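Local coordinates for protein probable chitinase (Chromobacterium violaceum, PDB 5JH8) that probably binds chitin and, as a member of glycoside hydrolase family 18, is thought to act as a chitinase, at residues Trp272-Asn275 / Ala276-Ala280. Numbering follows the deposited sequence.
Sequences WTEN and ARSVA
N275 and S278 close a capping box at the start of helix 276-289, just past the end of strand 268-273. The side-chain carbonyl of N275 turns back over the first turn, and its OD1 takes the S278 N-H at 3.0 Å, the donor lying nearly in line with the CG-OD1 bond. A chi1 of 70° sets CG between the backbone N and carbonyl carbon of N275, which carries OD1 over the helix end. In return the N275 N-H reaches S278 OG at 2.9 Å, bent to 154° at the hydrogen. The helix proper begins with the straighter bond from V279 N to N275 O (3.0 Å). E274 makes this side compact: its chain, bent at chi2, folds back beside the box and brings OE1 to 2.7 Å from S278 OG. N275 O is also within reach of S278 OG, at 3.1 Å, so which of the two takes the hydroxyl proton is open. On the inner side, E274 CB rests against V279 CG2 at 3.8 Å, and V279 continues inward onto F306 and A309 of helix 304-309. The outer side is looser. R277 runs alongside N275, its NH1 3.7 Å from N275 ND2 with guanidinium and amide planes 80° apart, and makes a cation-pi contact with Y250; A276 is also exposed on this side. The turn thus joins the strands and helix that follow strand 212-222, consistent with the insertion found in many family 18 barrels, to the helix leading into barrel strand 293-297. OE1 of E274 also forms a salt bridge with K282, one turn beyond S278; the lysine probably offsets the charge of the buried carboxylate, with the S278 hydroxyl close by. Carboxylate and N275 carbonyl both lie at the helix N-terminus, where their negative character should suit the positive end of the helix dipole.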
loop_
_atom_site.group_PDB
_atom_site.type_symbol
_atom_site.label_atom_id
_atom_site.label_comp_id
_atom_site.label_asym_id
_atom_site.label_seq_id
_atom_site.Cartn_x
_atom_site.Cartn_y
_atom_site.Cartn_z
ATOM N N TRP A 272 -16.521 -1.094 8.974
ATOM C CA TRP A 272 -15.947 -2.284 8.357
ATOM C C TRP A 272 -14.447 -2.274 8.621
ATOM O O TRP A 272 -13.784 -1.261 8.365
ATOM C CB TRP A 272 -16.198 -2.322 6.854
ATOM C CG TRP A 272 -17.590 -2.713 6.490
ATOM C CD1 TRP A 272 -18.647 -1.874 6.294
ATOM C CD2 TRP A 272 -18.082 -4.038 6.260
ATOM N NE1 TRP A 272 -19.766 -2.590 5.943
ATOM C CE2 TRP A 272 -19.447 -3.923 5.923
ATOM C CE3 TRP A 272 -17.511 -5.304 6.310
ATOM C CZ2 TRP A 272 -20.248 -5.039 5.647
ATOM C CZ3 TRP A 272 -18.288 -6.393 6.036
ATOM C CH2 TRP A 272 -19.642 -6.263 5.699
ATOM N N THR A 273 -13.917 -3.385 9.140
ATOM C CA THR A 273 -12.506 -3.464 9.471
ATOM C C THR A 273 -12.080 -4.929 9.452
ATOM O O THR A 273 -12.783 -5.809 8.932
ATOM C CB THR A 273 -12.212 -2.735 10.788
ATOM O OG1 THR A 273 -10.797 -2.616 10.927
ATOM C CG2 THR A 273 -12.835 -3.447 11.971
ATOM N N GLU A 274 -10.898 -5.166 10.006
ATOM C CA GLU A 274 -10.247 -6.469 10.061
ATOM C C GLU A 274 -10.272 -7.003 11.490
ATOM O O GLU A 274 -10.456 -6.255 12.460
ATOM C CB GLU A 274 -8.766 -6.389 9.633
ATOM C CG GLU A 274 -8.508 -5.730 8.272
ATOM C CD GLU A 274 -9.176 -6.448 7.125
ATOM O OE1 GLU A 274 -9.180 -7.712 7.133
ATOM O OE2 GLU A 274 -9.702 -5.755 6.221
ATOM N N ASN A 275 -10.063 -8.319 11.612
ATOM C CA ASN A 275 -9.699 -8.908 12.895
ATOM C C ASN A 275 -8.534 -9.870 12.679
ATOM O O ASN A 275 -7.962 -9.931 11.596
ATOM C CB ASN A 275 -10.908 -9.548 13.604
ATOM C CG ASN A 275 -11.409 -10.801 12.916
ATOM O OD1 ASN A 275 -10.879 -11.234 11.906
ATOM N ND2 ASN A 275 -12.476 -11.374 13.461
ATOM N N ALA A 276 -8.148 -10.625 13.704
ATOM C CA ALA A 276 -6.983 -11.491 13.550
ATOM C C ALA A 276 -7.240 -12.581 12.517
ATOM O O ALA A 276 -6.339 -12.948 11.754
ATOM C CB ALA A 276 -6.585 -12.087 14.899
ATOM N N ARG A 277 -8.456 -13.139 12.499
ATOM C CA ARG A 277 -8.774 -14.161 11.518
ATOM C C ARG A 277 -8.631 -13.628 10.097
ATOM O O ARG A 277 -8.099 -14.319 9.218
ATOM C CB ARG A 277 -10.198 -14.671 11.715
ATOM C CG ARG A 277 -10.506 -15.897 10.847
ATOM C CD ARG A 277 -11.963 -16.424 11.013
ATOM N NE ARG A 277 -12.262 -16.589 12.416
ATOM C CZ ARG A 277 -13.000 -15.765 13.144
ATOM N NH1 ARG A 277 -13.722 -14.783 12.597
ATOM N NH2 ARG A 277 -13.046 -15.939 14.451
ATOM N N SER A 278 -9.120 -12.412 9.843
ATOM C CA SER A 278 -9.112 -11.898 8.483
ATOM C C SER A 278 -7.715 -11.530 8.033
ATOM O O SER A 278 -7.356 -11.775 6.878
ATOM C CB SER A 278 -10.057 -10.716 8.336
ATOM O OG SER A 278 -9.641 -9.574 9.037
ATOM N N VAL A 279 -6.912 -10.945 8.927
ATOM C CA VAL A 279 -5.533 -10.628 8.578
ATOM C C VAL A 279 -4.752 -11.904 8.275
ATOM O O VAL A 279 -3.995 -11.964 7.301
ATOM C CB VAL A 279 -4.880 -9.766 9.678
ATOM C CG1 VAL A 279 -3.359 -9.686 9.480
ATOM C CG2 VAL A 279 -5.512 -8.390 9.668
ATOM N N ALA A 280 -4.903 -12.934 9.113
ATOM C CA ALA A 280 -4.210 -14.190 8.856
ATOM C C ALA A 280 -4.657 -14.794 7.534
ATOM O O ALA A 280 -3.828 -15.262 6.752
ATOM C CB ALA A 280 -4.429 -15.177 10.006
#